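Local coordinates for glucose dehydrogenase (Haloferax mediterranei, PDB 2B5W), which oxidises D-glucose to D-glucono-1,5-lactone, and several other aldoses, in a zinc-dependent reaction that prefers NADP(+) to NAD(+), at residues N96-E100 against R101-D105; T129-E132 against K133-V136. The protein carries 1 engineered substitution. One frame throughout, in Å; residues are numbered along the deposited sequence.

Interaction 1 (N96-E100 against R101-D105); sequences NEYFE and RDQPD
Phe-99 and Pro-104 meet across a Schellman motif, the turn that closes the short helix 97-100 in the GroES-like domain. Pro-104 CB stands over one face of the Phe-99 ring, 3.6 Å from its centroid and only 16° off the ring normal, a CH-pi contact in which the two side chains cross at about a right angle. Backbone bonds of the motif bring the chain back to this point. Gln-103 N reaches back to Tyr-98 O (2.8 Å), nearly in line with the C=O bond, and Asp-102 N bonds to Phe-99 O; Asp-102, with its positive phi, turns the chain. Pro-104 follows directly and, with no N-H to donate, passes Tyr-98 O without bonding it.

On another side of the helix Glu-97 and Arg-101 form a loose salt bridge, OE2 to NH1 at 3.5 Å. OE2 lies over a face of the guanidinium, well out of its plane, so the attraction is one of charge with no N-H aimed at the oxygen; the carboxylate is turned 73° against it. Glu-97 holds its CG between its own backbone N and carbonyl carbon (chi1 64°), which also lays that carbon over one face of the Tyr-98 ring, offset toward the rim. Tyr-98 and Arg-101 pack further against Asn-266 and Asp-170 of the second subunit.

At the other helix end Asn-96 is the N-cap. Its amide nitrogen bonds to Met-111 O, while OD1 takes a bond from Phe-99 N at 3.3 Å and a weak one from Tyr-98 N at 3.0 Å.

Interaction 2 (T129-E132 against K133-V136); sequences TSPE and KYLV
Leu-135 folds back over Ser-130 and Pro-131 where a tight turn joins strand 127-131 to strand 135-137. The turn is two overlapping type I beta turns, amounting to a brief 3-10-like turn: Tyr-134 N bonds to Pro-131 O at 3.0 Å, and Leu-135 N to Glu-132 O at 3.1 Å. Both donors approach from above the carbonyl plane, in keeping with the tight curl of the backbone.

Along the leucine, CB rests near Glu-132 O. The next carbon, CG, is anti to the carbonyl carbon and beside the backbone N (chi1 -71°), which swings it back toward the preceding strand, 3.6 Å from Pro-131 O. There the side chain forks. CD1 reaches Ser-130 O at 3.6 Å, while CD2 packs on Ser-130 CB at 3.8 Å; beyond the turn the leucine also touches Ala-28 and Leu-77. Cutting the side chain back to an alanine is likely to take the CG and CD2 contacts from Ser-130 CB and open a gap between the strand end and the turn.

Tyr-134 packs beside the same bend. Pro-131 CG approaches its CD2 obliquely at 3.6 Å, and Lys-133 CG lies 3.6 Å above the plane of the Tyr-134 ring, over its centre, so proline and lysine carbons both bear on the aromatic group.

The polar ends have partners both within and beyond the turn. Ser-130 OG donates to Thr-129 O at 2.7 Å and is also bonded to Arg-89 NH2, and Glu-132 OE1 takes the backbone N-H of Glu-76. The chemistry is thus divided: backbone bonds fix the bend, hydrocarbon packs against it, leucine on Ser-130 and tyrosine on Pro-131, and the serine and glutamate tie it to neighbouring loops and strands.

How the interactions relate
Along the chain interaction 1 comes first, at helix 97-100 and the loop after it, and interaction 2 follows, between strands 127-131 and 135-137. Both lie in the GroES-like domain, their centres 15 Å apart. They touch directly: Phe-99 CD1 of the helix lies 3.3 Å from Tyr-134 OH of the turn, so the two local structures pack as neighbours. Strands 127-131 and 135-137 belong to the mixed sheet, 127-131 pairing with 27-37 and 135-137 with 82-85, both antiparallel, whereas the helix end faces the second subunit. Asn-303 is about 6 Å from Pro-104 and about 9 Å from Tyr-134, side chain to side chain, which puts both contacts near a substrate-binding residue.

Interaction 1 (N96-E100 against R101-D105)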
loop_
_atom_site.group_PDB
_atom_site.type_symbol
_atom_site.label_atom_id
_atom_site.label_comp_id
_atom_site.label_asym_id
_atom_site.label_seq_id
_atom_site.Cartn_x
_atom_site.Cartn_y
_atom_site.Cartn_z
ATOM N N ASN A 96 -1.537 -21.427 15.895
ATOM C CA ASN A 96 -0.776 -21.313 14.662
ATOM C C ASN A 96 0.202 -20.136 14.793
ATOM O O ASN A 96 0.210 -19.472 15.811
ATOM C CB ASN A 96 -1.726 -21.204 13.452
ATOM C CG ASN A 96 -2.641 -19.971 13.513
ATOM O OD1 ASN A 96 -2.177 -18.891 13.831
ATOM N ND2 ASN A 96 -3.910 -20.137 13.132
ATOM N N GLU A 97 1.015 -19.898 13.767
ATOM C CA GLU A 97 2.041 -18.867 13.806
ATOM C C GLU A 97 1.482 -17.474 14.150
ATOM O O GLU A 97 2.166 -16.663 14.782
ATOM C CB GLU A 97 2.772 -18.802 12.459
ATOM C CG GLU A 97 1.904 -18.383 11.274
ATOM C CD GLU A 97 2.725 -18.159 10.029
ATOM O OE1 GLU A 97 2.590 -18.983 9.122
ATOM O OE2 GLU A 97 3.509 -17.182 9.966
ATOM N N TYR A 98 0.264 -17.202 13.705
ATOM C CA TYR A 98 -0.294 -15.854 13.914
ATOM C C TYR A 98 -0.603 -15.642 15.376
ATOM O O TYR A 98 -0.311 -14.586 15.935
ATOM C CB TYR A 98 -1.498 -15.615 13.010
ATOM C CG TYR A 98 -1.093 -15.722 11.560
ATOM C CD1 TYR A 98 -1.303 -16.880 10.860
ATOM C CD2 TYR A 98 -0.460 -14.668 10.934
ATOM C CE1 TYR A 98 -0.923 -16.994 9.554
ATOM C CE2 TYR A 98 -0.054 -14.766 9.625
ATOM C CZ TYR A 98 -0.289 -15.941 8.934
ATOM O OH TYR A 98 0.089 -16.065 7.614
ATOM N N PHE A 99 -1.166 -16.652 16.034
ATOM C CA PHE A 99 -1.409 -16.568 17.462
ATOM C C PHE A 99 -0.109 -16.655 18.280
ATOM O O PHE A 99 0.087 -15.917 19.248
ATOM C CB PHE A 99 -2.444 -17.626 17.895
ATOM C CG PHE A 99 -3.851 -17.303 17.429
ATOM C CD1 PHE A 99 -4.695 -16.583 18.229
ATOM C CD2 PHE A 99 -4.282 -17.636 16.171
ATOM C CE1 PHE A 99 -5.973 -16.243 17.797
ATOM C CE2 PHE A 99 -5.544 -17.286 15.714
ATOM C CZ PHE A 99 -6.400 -16.565 16.561
ATOM N N GLU A 100 0.799 -17.547 17.883
ATOM C CA GLU A 100 2.075 -17.688 18.594
ATOM C C GLU A 100 2.965 -16.442 18.561
ATOM O O GLU A 100 3.624 -16.124 19.554
ATOM C CB GLU A 100 2.850 -18.902 18.031
ATOM C CG GLU A 100 2.181 -20.240 18.333
ATOM C CD GLU A 100 2.023 -20.510 19.824
ATOM O OE1 GLU A 100 3.010 -20.364 20.572
ATOM O OE2 GLU A 100 0.903 -20.860 20.248
ATOM N N ARG A 101 2.880 -15.692 17.457
ATOM C CA ARG A 101 3.648 -14.455 17.266
ATOM C C ARG A 101 2.841 -13.227 17.687
ATOM O O ARG A 101 3.268 -12.099 17.432
ATOM C CB ARG A 101 4.030 -14.293 15.792
ATOM C CG ARG A 101 5.030 -15.346 15.315
ATOM C CD ARG A 101 5.348 -15.238 13.822
ATOM N NE ARG A 101 6.309 -16.254 13.365
ATOM C CZ ARG A 101 6.741 -16.361 12.101
ATOM N NH1 ARG A 101 6.308 -15.522 11.151
ATOM N NH2 ARG A 101 7.616 -17.285 11.685
ATOM N N ASP A 102 1.686 -13.393 18.354
ATOM C CA ASP A 102 0.898 -12.262 18.892
ATOM C C ASP A 102 0.437 -11.337 17.788
ATOM O O ASP A 102 0.407 -10.105 17.973
ATOM C CB ASP A 102 1.699 -11.446 19.925
ATOM C CG ASP A 102 2.181 -12.274 21.060
ATOM O OD1 ASP A 102 1.352 -12.918 21.716
ATOM O OD2 ASP A 102 3.390 -12.332 21.368
ATOM N N GLN A 103 0.127 -11.894 16.628
ATOM C CA GLN A 103 -0.460 -11.097 15.535
ATOM C C GLN A 103 -1.623 -11.831 14.878
ATOM O O GLN A 103 -1.691 -12.015 13.665
ATOM C CB GLN A 103 0.604 -10.613 14.521
ATOM C CG GLN A 103 1.447 -11.732 13.878
ATOM C CD GLN A 103 2.491 -11.216 12.883
ATOM O OE1 GLN A 103 2.852 -11.914 11.933
ATOM N NE2 GLN A 103 2.970 -9.998 13.105
ATOM N N PRO A 104 -2.605 -12.249 15.685
ATOM C CA PRO A 104 -3.730 -12.979 15.091
ATOM C C PRO A 104 -4.605 -12.127 14.182
ATOM O O PRO A 104 -5.359 -12.644 13.386
ATOM C CB PRO A 104 -4.509 -13.466 16.313
ATOM C CG PRO A 104 -4.224 -12.540 17.351
ATOM C CD PRO A 104 -2.756 -12.114 17.143
ATOM N N ASP A 105 -4.476 -10.812 14.291
ATOM C CA ASP A 105 -5.180 -9.897 13.441
ATOM C C ASP A 105 -4.676 -9.980 11.990
ATOM O O ASP A 105 -5.309 -9.464 11.088
ATOM C CB ASP A 105 -5.005 -8.477 13.988
ATOM C CG ASP A 105 -3.576 -8.070 14.012
ATOM O OD1 ASP A 105 -2.836 -8.585 14.869
ATOM O OD2 ASP A 105 -3.120 -7.246 13.203
#

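Interaction 2 (T129-E132 against K133-V136)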
loop_
_atom_site.group_PDB
_atom_site.type_symbol
_atom_site.label_atom_id
_atom_site.label_comp_id
_atom_site.label_asym_id
_atom_site.label_seq_id
_atom_site.Cartn_x
_atom_site.Cartn_y
_atom_site.Cartn_z
ATOM N N THR A 129 -15.926 -15.733 29.379
ATOM C CA THR A 129 -14.547 -15.956 29.694
ATOM C C THR A 129 -13.647 -15.505 28.585
ATOM O O THR A 129 -14.054 -15.389 27.438
ATOM C CB THR A 129 -14.291 -17.440 29.971
ATOM O OG1 THR A 129 -14.694 -18.229 28.832
ATOM C CG2 THR A 129 -15.153 -17.901 31.159
ATOM N N SER A 130 -12.371 -15.301 28.909
ATOM C CA SER A 130 -11.337 -15.136 27.885
ATOM C C SER A 130 -9.966 -15.318 28.486
ATOM O O SER A 130 -9.781 -15.038 29.669
ATOM C CB SER A 130 -11.364 -13.723 27.231
ATOM O OG SER A 130 -12.381 -13.638 26.219
ATOM N N PRO A 131 -9.010 -15.792 27.674
ATOM C CA PRO A 131 -7.610 -15.819 28.098
ATOM C C PRO A 131 -7.222 -14.423 28.601
ATOM O O PRO A 131 -7.602 -13.408 28.000
ATOM C CB PRO A 131 -6.861 -16.184 26.810
ATOM C CG PRO A 131 -7.866 -17.015 26.041
ATOM C CD PRO A 131 -9.162 -16.278 26.295
ATOM N N GLU A 132 -6.450 -14.347 29.674
ATOM C CA GLU A 132 -5.966 -13.041 30.117
ATOM C C GLU A 132 -5.172 -12.299 29.053
ATOM O O GLU A 132 -5.197 -11.064 28.994
ATOM C CB GLU A 132 -5.168 -13.117 31.406
ATOM C CG GLU A 132 -3.903 -13.936 31.285
ATOM C CD GLU A 132 -3.060 -13.963 32.562
ATOM O OE1 GLU A 132 -3.009 -12.936 33.262
ATOM O OE2 GLU A 132 -2.465 -15.029 32.861
ATOM N N LYS A 133 -4.500 -13.011 28.167
ATOM C CA LYS A 133 -3.702 -12.387 27.128
ATOM C C LYS A 133 -4.546 -11.630 26.100
ATOM O O LYS A 133 -4.021 -10.802 25.383
ATOM C CB LYS A 133 -2.839 -13.428 26.413
ATOM C CG LYS A 133 -3.606 -14.445 25.606
ATOM C CD LYS A 133 -2.696 -15.631 25.181
ATOM C CE LYS A 133 -1.723 -15.211 24.092
ATOM N NZ LYS A 133 -0.805 -16.328 23.643
ATOM N N TYR A 134 -5.842 -11.940 26.049
ATOM C CA TYR A 134 -6.804 -11.280 25.158
ATOM C C TYR A 134 -7.779 -10.382 25.912
ATOM O O TYR A 134 -8.761 -9.923 25.315
ATOM C CB TYR A 134 -7.582 -12.306 24.323
ATOM C CG TYR A 134 -6.683 -13.228 23.509
ATOM C CD1 TYR A 134 -5.615 -12.725 22.800
ATOM C CD2 TYR A 134 -6.861 -14.596 23.533
ATOM C CE1 TYR A 134 -4.776 -13.552 22.082
ATOM C CE2 TYR A 134 -6.023 -15.425 22.810
ATOM C CZ TYR A 134 -4.970 -14.899 22.101
ATOM O OH TYR A 134 -4.076 -15.715 21.382
ATOM N N LEU A 135 -7.505 -10.114 27.180
ATOM C CA LEU A 135 -8.272 -9.149 27.966
ATOM C C LEU A 135 -7.377 -7.946 28.157
ATOM O O LEU A 135 -6.285 -8.063 28.725
ATOM C CB LEU A 135 -8.710 -9.715 29.322
ATOM C CG LEU A 135 -9.805 -10.782 29.208
ATOM C CD1 LEU A 135 -10.062 -11.519 30.487
ATOM C CD2 LEU A 135 -11.112 -10.174 28.645
ATOM N N VAL A 136 -7.851 -6.784 27.718
ATOM C CA VAL A 136 -7.084 -5.563 27.840
ATOM C C VAL A 136 -7.672 -4.711 28.950
ATOM O O VAL A 136 -8.816 -4.269 28.878
ATOM C CB VAL A 136 -7.085 -4.782 26.513
ATOM C CG1 VAL A 136 -6.250 -3.502 26.662
ATOM C CG2 VAL A 136 -6.598 -5.664 25.368
#